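Local coordinates for protein pyridoxal kinase (Lactobacillus plantarum, PDB 3H74) that probably phosphorylates pyridoxal to pyridoxal 5'-phosphate at the expense of ATP, as a member of the ribokinase superfamily, at residues P62-F65 against A66-R70; V55-S58 against T59-P62; T93-L96 against E97-T100. All blocks are in the same frame, centred on the assembly; numbering follows the deposited sequence. Where two conformers were deposited one is given.

How the contacts relate
The three contacts illustrate how, in a ribokinase-type alpha/beta fold, short-range side-chain pairings within helices combine with contacts between them. Contact 2 is the loop that leads from strand 54-55 into helix 61-70, and contact 1 is the body of that helix; their centres are about 12 Å apart and they share Pro62. The centre of contact 3, the end of helix 86-98, is also about 12 Å from that of contact 1, but here the two touch: Phe65 CD1 is 3.5 Å from Tyr95 CG, and Thr69 OG1 is 3.1 Å from Gln98 NE2, a probable hydrogen bond. Contacts 2 and 3 stay about 7 Å apart at their nearest atoms. No substrate or nucleotide takes part in any of them.

Contact 1: P62-F65 against A66-R70; sequences PQVF and AHWTR
Val64 lays its CG1 methyl over one face of the Trp68 indole, one turn further along helix 61-70. CG1 is 3.5 Å from the centroid of the six-membered ring and 19° off the ring normal, a CH-pi contact displaced toward the CE2-CZ2 side of the ring. This branch is anti to the backbone N of Val64 (chi1 175°), which sets it alongside the indole with both side chains pointing the same way. Phe65 meets the indole obliquely, the planes at 66°: Phe65 CE1 lies 4.0 Å from Trp68 CZ3, an atom near the plane of the phenyl ring. All three side chains also pack on Leu37 of strand 32-42.

Along the backbone, Trp68 N donates to Val64 O at 2.9 Å. Phe65 O is gripped twice, by Thr69 N at 3.0 Å and by Thr69 OG1 at 2.8 Å, the donors arriving from opposite faces of its carbonyl plane. Elsewhere on the helix, water 1 links Gln63 O to Arg70 NH1. Because the Thr69 hydroxyl spends its proton on Phe65 O, its oxygen can serve as an acceptor for the side-chain NE2 of Gln98, so a bond internal to one helix orients a link to the next.

Contact 2: V55-S58 against T59-P62; sequences VDLS and TWLP
Leu57 O faces two amide hydrogens from the turn that follows it, and this is the tight part of the contact. Leu61 N meets it at 3.1 Å in a nearly straight bond (169°), nearly along the C=O axis. Trp60 N, at 3.0 Å, comes instead from well above the carbonyl plane and is bent at its hydrogen (137°). Close by, Pro62, which has no N-H to give, brings its CD to 3.1 Å from Ser58 O, so a ring carbon rests on that carbonyl.

The side chains follow the same path. Leu57 and Trp60 lie side by side and point the same way, with Leu57 CD2 3.9 Å from Trp60 CE3 and Leu57 CD1 almost as near the same carbon. Trp60 CG is anti to the backbone N (chi1 -179°), which brings this corner of the indole to the leucine methyls. The more buried Leu61 reaches Leu88 and Ile92 of helix 86-98, while its CD1 remains 4.3 Å from Leu57 CB.

The loop that makes these turns connects strand 54-55, at the edge of the mixed sheet, to helix 61-70. An Asx turn shapes it: Ser58 N donates to Asp56 OD1 at 3.0 Å, reaching the carboxylate oxygen from above its plane.

On the looser flank, solvent does part of the joining. Water 2 gives a hydrogen to Asp56 O and accepts one from Thr59 N at 2.9 Å, bridging the two segments. Thr59 is exposed, its CB bond leading away overall although CB itself still touches Ser58, while its carbonyl O accepts from Gln63 NE2 in the first turn of the helix.

Contact 3: T93-L96 against E97-T100; sequences TTYL and EQQT
Tyr95 and Gln99 overlap one turn apart where helix 86-98 runs out, the helix of a beta-alpha-beta unit that links strands 77-80 and 103-106. The packing comes from flat groups. The Gln99 amide lies over one face of the tyrosine ring with the two planes 22° apart, its CD 3.7 Å from Tyr95 CZ. A bend at chi2 (-42°) folds the amide back over the ring, while Gln99 CG lies 3.3 Å from Tyr95 O. Gln98 crosses the tyrosine at about a right angle; its NE2 is 3.8 Å from Tyr95 CD1, and the polar end is held by Thr69 OG1 of helix 61-70. The Tyr95 ring is also stacked with Phe65, so an alanine in place of Tyr95 would probably leave both the Phe65 ring and the Gln99 amide without the flat surface they rest on.

The hydrogen bonds record the helix ending. Glu97 N still reaches back four residues to Thr93 O. Gln98 N divides itself between Thr94 O, at 3.2 Å, and a weak bond to Tyr95 O. Gln99 N turns to Leu96 O, three residues back, at 3.0 Å and from well above the carbonyl plane. Water 3 donates to that same Leu96 O at 2.8 Å and, weakly, to Gln99 O.

Contact 1: P62-F65 against A66-R70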
loop_
_atom_site.group_PDB
_atom_site.type_symbol
_atom_site.label_atom_id
_atom_site.label_comp_id
_atom_site.label_asym_id
_atom_site.label_seq_id
_atom_site.Cartn_x
_atom_site.Cartn_y
_atom_site.Cartn_z
ATOM N N PRO A 62 0.862 -17.892 -10.796
ATOM C CA PRO A 62 0.182 -18.216 -12.056
ATOM C C PRO A 62 -0.852 -19.337 -11.912
ATOM O O PRO A 62 -1.907 -19.289 -12.543
ATOM C CB PRO A 62 1.334 -18.638 -12.980
ATOM C CG PRO A 62 2.555 -17.997 -12.404
ATOM C CD PRO A 62 2.330 -18.000 -10.925
ATOM N N GLN A 63 -0.550 -20.324 -11.077
ATOM C CA GLN A 63 -1.485 -21.414 -10.818
ATOM C C GLN A 63 -2.710 -20.955 -10.040
ATOM O O GLN A 63 -3.820 -21.424 -10.274
ATOM C CB GLN A 63 -0.792 -22.522 -10.051
ATOM C CG GLN A 63 0.456 -23.070 -10.713
ATOM C CD GLN A 63 1.038 -24.200 -9.911
ATOM O OE1 GLN A 63 0.353 -25.181 -9.609
ATOM N NE2 GLN A 63 2.307 -24.061 -9.532
ATOM N N VAL A 64 -2.493 -20.058 -9.079
ATOM C CA VAL A 64 -3.599 -19.451 -8.334
ATOM C C VAL A 64 -4.540 -18.721 -9.291
ATOM O O VAL A 64 -5.739 -18.965 -9.287
ATOM C CB VAL A 64 -3.090 -18.463 -7.254
ATOM C CG1 VAL A 64 -4.255 -17.761 -6.568
ATOM C CG2 VAL A 64 -2.250 -19.190 -6.224
ATOM N N PHE A 65 -3.987 -17.851 -10.128
ATOM C CA PHE A 65 -4.812 -17.087 -11.049
ATOM C C PHE A 65 -5.528 -17.994 -12.045
ATOM O O PHE A 65 -6.698 -17.769 -12.358
ATOM C CB PHE A 65 -3.985 -16.030 -11.776
ATOM C CG PHE A 65 -3.411 -14.966 -10.866
ATOM C CD1 PHE A 65 -4.137 -14.479 -9.774
ATOM C CD2 PHE A 65 -2.150 -14.445 -11.113
ATOM C CE1 PHE A 65 -3.604 -13.497 -8.936
ATOM C CE2 PHE A 65 -1.615 -13.458 -10.279
ATOM C CZ PHE A 65 -2.349 -12.997 -9.185
ATOM N N ALA A 66 -4.839 -19.035 -12.519
ATOM C CA ALA A 66 -5.471 -19.995 -13.433
ATOM C C ALA A 66 -6.635 -20.707 -12.746
ATOM O O ALA A 66 -7.712 -20.889 -13.330
ATOM C CB ALA A 66 -4.452 -20.997 -13.918
ATOM N N HIS A 67 -6.429 -21.108 -11.491
ATOM C CA HIS A 67 -7.489 -21.761 -10.740
ATOM C C HIS A 67 -8.689 -20.834 -10.523
ATOM O O HIS A 67 -9.838 -21.211 -10.779
ATOM C CB HIS A 67 -6.977 -22.303 -9.407
ATOM C CG HIS A 67 -8.047 -22.948 -8.595
ATOM N ND1 HIS A 67 -8.080 -22.900 -7.213
ATOM C CD2 HIS A 67 -9.146 -23.640 -8.977
ATOM C CE1 HIS A 67 -9.147 -23.550 -6.787
ATOM N NE2 HIS A 67 -9.812 -24.005 -7.835
ATOM N N TRP A 68 -8.431 -19.624 -10.031
ATOM C CA TRP A 68 -9.517 -18.679 -9.814
ATOM C C TRP A 68 -10.299 -18.411 -11.103
ATOM O O TRP A 68 -11.519 -18.296 -11.068
ATOM C CB TRP A 68 -8.989 -17.373 -9.246
ATOM C CG TRP A 68 -8.451 -17.469 -7.842
ATOM C CD1 TRP A 68 -8.553 -18.520 -6.976
ATOM C CD2 TRP A 68 -7.760 -16.437 -7.144
ATOM N NE1 TRP A 68 -7.957 -18.207 -5.773
ATOM C CE2 TRP A 68 -7.468 -16.927 -5.851
ATOM C CE3 TRP A 68 -7.352 -15.139 -7.488
ATOM C CZ2 TRP A 68 -6.779 -16.159 -4.903
ATOM C CZ3 TRP A 68 -6.673 -14.377 -6.547
ATOM C CH2 TRP A 68 -6.397 -14.891 -5.264
ATOM N N THR A 69 -9.594 -18.327 -12.229
ATOM C CA THR A 69 -10.238 -18.156 -13.533
ATOM C C THR A 69 -11.162 -19.337 -13.851
ATOM O O THR A 69 -12.339 -19.142 -14.171
ATOM C CB THR A 69 -9.193 -17.957 -14.638
ATOM O OG1 THR A 69 -8.440 -16.766 -14.367
ATOM C CG2 THR A 69 -9.860 -17.825 -16.014
ATOM N N ARG A 70 -10.648 -20.558 -13.713
ATOM C CA ARG A 70 -11.459 -21.752 -14.007
ATOM C C ARG A 70 -12.660 -21.854 -13.068
ATOM O O ARG A 70 -13.727 -22.322 -13.461
ATOM C CB ARG A 70 -10.616 -23.038 -13.936
ATOM C CG ARG A 70 -9.469 -23.142 -14.953
ATOM C CD ARG A 70 -8.759 -24.500 -14.937
ATOM N NE ARG A 70 -8.381 -24.886 -13.594
ATOM C CZ ARG A 70 -7.196 -24.672 -13.027
ATOM N NH1 ARG A 70 -6.194 -24.100 -13.687
ATOM N NH2 ARG A 70 -7.005 -25.051 -11.776
HETATM O O HOH W 1 -4.087 -23.917 -11.638
#

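Contact 2: V55-S58 against T59-P62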
loop_
_atom_site.group_PDB
_atom_site.type_symbol
_atom_site.label_atom_id
_atom_site.label_comp_id
_atom_site.label_asym_id
_atom_site.label_seq_id
_atom_site.Cartn_x
_atom_site.Cartn_y
_atom_site.Cartn_z
ATOM N N VAL A 55 9.766 -18.578 0.905
ATOM C CA VAL A 55 9.279 -19.397 -0.202
ATOM C C VAL A 55 9.124 -18.510 -1.429
ATOM O O VAL A 55 8.478 -17.457 -1.374
ATOM C CB VAL A 55 7.919 -20.042 0.107
ATOM C CG1 VAL A 55 7.512 -20.979 -1.029
ATOM C CG2 VAL A 55 7.967 -20.797 1.417
ATOM N N ASP A 56 9.731 -18.943 -2.534
ATOM C CA ASP A 56 9.568 -18.305 -3.823
ATOM C C ASP A 56 8.220 -18.739 -4.401
ATOM O O ASP A 56 8.005 -19.916 -4.665
ATOM C CB ASP A 56 10.728 -18.731 -4.731
ATOM C CG ASP A 56 10.709 -18.062 -6.090
ATOM O OD1 ASP A 56 9.762 -17.320 -6.391
ATOM O OD2 ASP A 56 11.668 -18.287 -6.873
ATOM N N LEU A 57 7.311 -17.783 -4.569
ATOM C CA LEU A 57 5.957 -18.073 -5.052
ATOM C C LEU A 57 5.771 -17.702 -6.527
ATOM O O LEU A 57 4.645 -17.640 -7.028
ATOM C CB LEU A 57 4.896 -17.405 -4.163
ATOM C CG LEU A 57 4.883 -17.859 -2.699
ATOM C CD1 LEU A 57 3.920 -17.005 -1.874
ATOM C CD2 LEU A 57 4.530 -19.333 -2.589
ATOM N N SER A 58 6.874 -17.460 -7.227
ATOM C CA SER A 58 6.793 -17.060 -8.637
ATOM C C SER A 58 6.085 -18.089 -9.524
ATOM O O SER A 58 5.431 -17.710 -10.495
ATOM C CB SER A 58 8.171 -16.724 -9.203
ATOM O OG SER A 58 9.020 -17.849 -9.124
ATOM N N THR A 59 6.215 -19.375 -9.197
ATOM C CA THR A 59 5.538 -20.420 -9.976
ATOM C C THR A 59 4.160 -20.768 -9.422
ATOM O O THR A 59 3.399 -21.476 -10.076
ATOM C CB THR A 59 6.380 -21.728 -10.106
ATOM O OG1 THR A 59 6.510 -22.368 -8.834
ATOM C CG2 THR A 59 7.751 -21.448 -10.683
ATOM N N TRP A 60 3.842 -20.268 -8.223
ATOM C CA TRP A 60 2.544 -20.528 -7.600
ATOM C C TRP A 60 1.470 -19.529 -8.039
ATOM O O TRP A 60 0.366 -19.947 -8.381
ATOM C CB TRP A 60 2.667 -20.578 -6.069
ATOM C CG TRP A 60 1.371 -20.871 -5.342
ATOM C CD1 TRP A 60 0.632 -22.034 -5.379
ATOM C CD2 TRP A 60 0.689 -19.997 -4.438
ATOM N NE1 TRP A 60 -0.468 -21.923 -4.560
ATOM C CE2 TRP A 60 -0.455 -20.684 -3.967
ATOM C CE3 TRP A 60 0.931 -18.695 -3.980
ATOM C CZ2 TRP A 60 -1.362 -20.101 -3.066
ATOM C CZ3 TRP A 60 0.024 -18.115 -3.094
ATOM C CH2 TRP A 60 -1.106 -18.813 -2.656
ATOM N N LEU A 61 1.762 -18.223 -8.029
ATOM C CA LEU A 61 0.738 -17.239 -8.404
ATOM C C LEU A 61 0.074 -17.513 -9.761
ATOM O O LEU A 61 -1.140 -17.381 -9.875
ATOM C CB LEU A 61 1.242 -15.786 -8.327
ATOM C CG LEU A 61 0.762 -15.000 -7.105
ATOM C CD1 LEU A 61 1.326 -15.587 -5.827
ATOM C CD2 LEU A 61 1.112 -13.518 -7.215
ATOM N N PRO A 62 0.862 -17.892 -10.796
ATOM C CA PRO A 62 0.182 -18.216 -12.056
ATOM C C PRO A 62 -0.852 -19.337 -11.912
ATOM O O PRO A 62 -1.907 -19.289 -12.543
ATOM C CB PRO A 62 1.334 -18.638 -12.980
ATOM C CG PRO A 62 2.555 -17.997 -12.404
ATOM C CD PRO A 62 2.330 -18.000 -10.925
HETATM O O HOH W 2 8.136 -20.620 -7.380
#

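Contact 3: T93-L96 against E97-T100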
loop_
_atom_site.group_PDB
_atom_site.type_symbol
_atom_site.label_atom_id
_atom_site.label_comp_id
_atom_site.label_asym_id
_atom_site.label_seq_id
_atom_site.Cartn_x
_atom_site.Cartn_y
_atom_site.Cartn_z
ATOM N N THR A 93 -0.683 -8.043 -13.232
ATOM C CA THR A 93 -1.218 -7.044 -14.162
ATOM C C THR A 93 -2.276 -7.653 -15.094
ATOM O O THR A 93 -3.376 -7.119 -15.234
ATOM C CB THR A 93 -0.096 -6.363 -14.984
ATOM O OG1 THR A 93 0.826 -5.715 -14.098
ATOM C CG2 THR A 93 -0.674 -5.317 -15.938
ATOM N N THR A 94 -1.958 -8.793 -15.698
ATOM C CA THR A 94 -2.900 -9.393 -16.647
ATOM C C THR A 94 -4.115 -10.009 -15.947
ATOM O O THR A 94 -5.233 -9.943 -16.472
ATOM C CB THR A 94 -2.251 -10.430 -17.566
ATOM O OG1 THR A 94 -1.879 -11.571 -16.794
ATOM C CG2 THR A 94 -1.028 -9.850 -18.280
ATOM N N TYR A 95 -3.911 -10.571 -14.754
ATOM C CA TYR A 95 -5.034 -11.113 -13.996
ATOM C C TYR A 95 -6.049 -10.021 -13.655
ATOM O O TYR A 95 -7.256 -10.196 -13.828
ATOM C CB TYR A 95 -4.595 -11.866 -12.730
ATOM C CG TYR A 95 -5.794 -12.418 -12.017
ATOM C CD1 TYR A 95 -6.494 -13.501 -12.551
ATOM C CD2 TYR A 95 -6.284 -11.824 -10.850
ATOM C CE1 TYR A 95 -7.613 -14.002 -11.930
ATOM C CE2 TYR A 95 -7.411 -12.323 -10.221
ATOM C CZ TYR A 95 -8.075 -13.404 -10.770
ATOM O OH TYR A 95 -9.195 -13.888 -10.154
ATOM N N LEU A 96 -5.548 -8.882 -13.188
ATOM C CA LEU A 96 -6.417 -7.760 -12.840
ATOM C C LEU A 96 -7.205 -7.265 -14.055
ATOM O O LEU A 96 -8.383 -6.919 -13.941
ATOM C CB LEU A 96 -5.605 -6.622 -12.222
ATOM C CG LEU A 96 -4.931 -6.927 -10.880
ATOM C CD1 LEU A 96 -3.964 -5.796 -10.524
ATOM C CD2 LEU A 96 -5.941 -7.176 -9.759
ATOM N N GLU A 97 -6.544 -7.252 -15.207
ATOM C CA GLU A 97 -7.167 -6.842 -16.471
ATOM C C GLU A 97 -8.326 -7.762 -16.881
ATOM O O GLU A 97 -9.266 -7.313 -17.548
ATOM C CB GLU A 97 -6.108 -6.757 -17.578
ATOM C CG GLU A 97 -6.608 -6.236 -18.943
ATOM C CD GLU A 97 -7.365 -4.915 -18.860
ATOM O OE1 GLU A 97 -6.842 -3.939 -18.274
ATOM O OE2 GLU A 97 -8.491 -4.852 -19.401
ATOM N N GLN A 98 -8.266 -9.036 -16.478
ATOM C CA GLN A 98 -9.355 -9.996 -16.735
ATOM C C GLN A 98 -10.589 -9.688 -15.900
ATOM O O GLN A 98 -11.693 -10.126 -16.224
ATOM C CB GLN A 98 -8.933 -11.426 -16.393
ATOM C CG GLN A 98 -7.856 -12.055 -17.244
ATOM C CD GLN A 98 -7.430 -13.416 -16.695
ATOM O OE1 GLN A 98 -6.335 -13.889 -16.980
ATOM N NE2 GLN A 98 -8.291 -14.040 -15.893
ATOM N N GLN A 99 -10.395 -8.974 -14.794
ATOM C CA GLN A 99 -11.487 -8.684 -13.882
ATOM C C GLN A 99 -12.226 -7.415 -14.299
ATOM O O GLN A 99 -11.811 -6.722 -15.232
ATOM C CB GLN A 99 -10.970 -8.566 -12.439
ATOM C CG GLN A 99 -9.997 -9.674 -11.989
ATOM C CD GLN A 99 -10.393 -11.079 -12.437
ATOM O OE1 GLN A 99 -9.642 -11.748 -13.152
ATOM N NE2 GLN A 99 -11.568 -11.531 -12.014
ATOM N N THR A 100 -13.333 -7.136 -13.617
ATOM C CA THR A 100 -14.050 -5.873 -13.767
ATOM C C THR A 100 -14.135 -5.220 -12.388
ATOM O O THR A 100 -15.201 -5.141 -11.774
ATOM C CB THR A 100 -15.459 -6.077 -14.384
ATOM O OG1 THR A 100 -15.351 -6.847 -15.588
ATOM C CG2 THR A 100 -16.112 -4.734 -14.715
HETATM O O HOH W 3 -10.278 -4.976 -13.390
#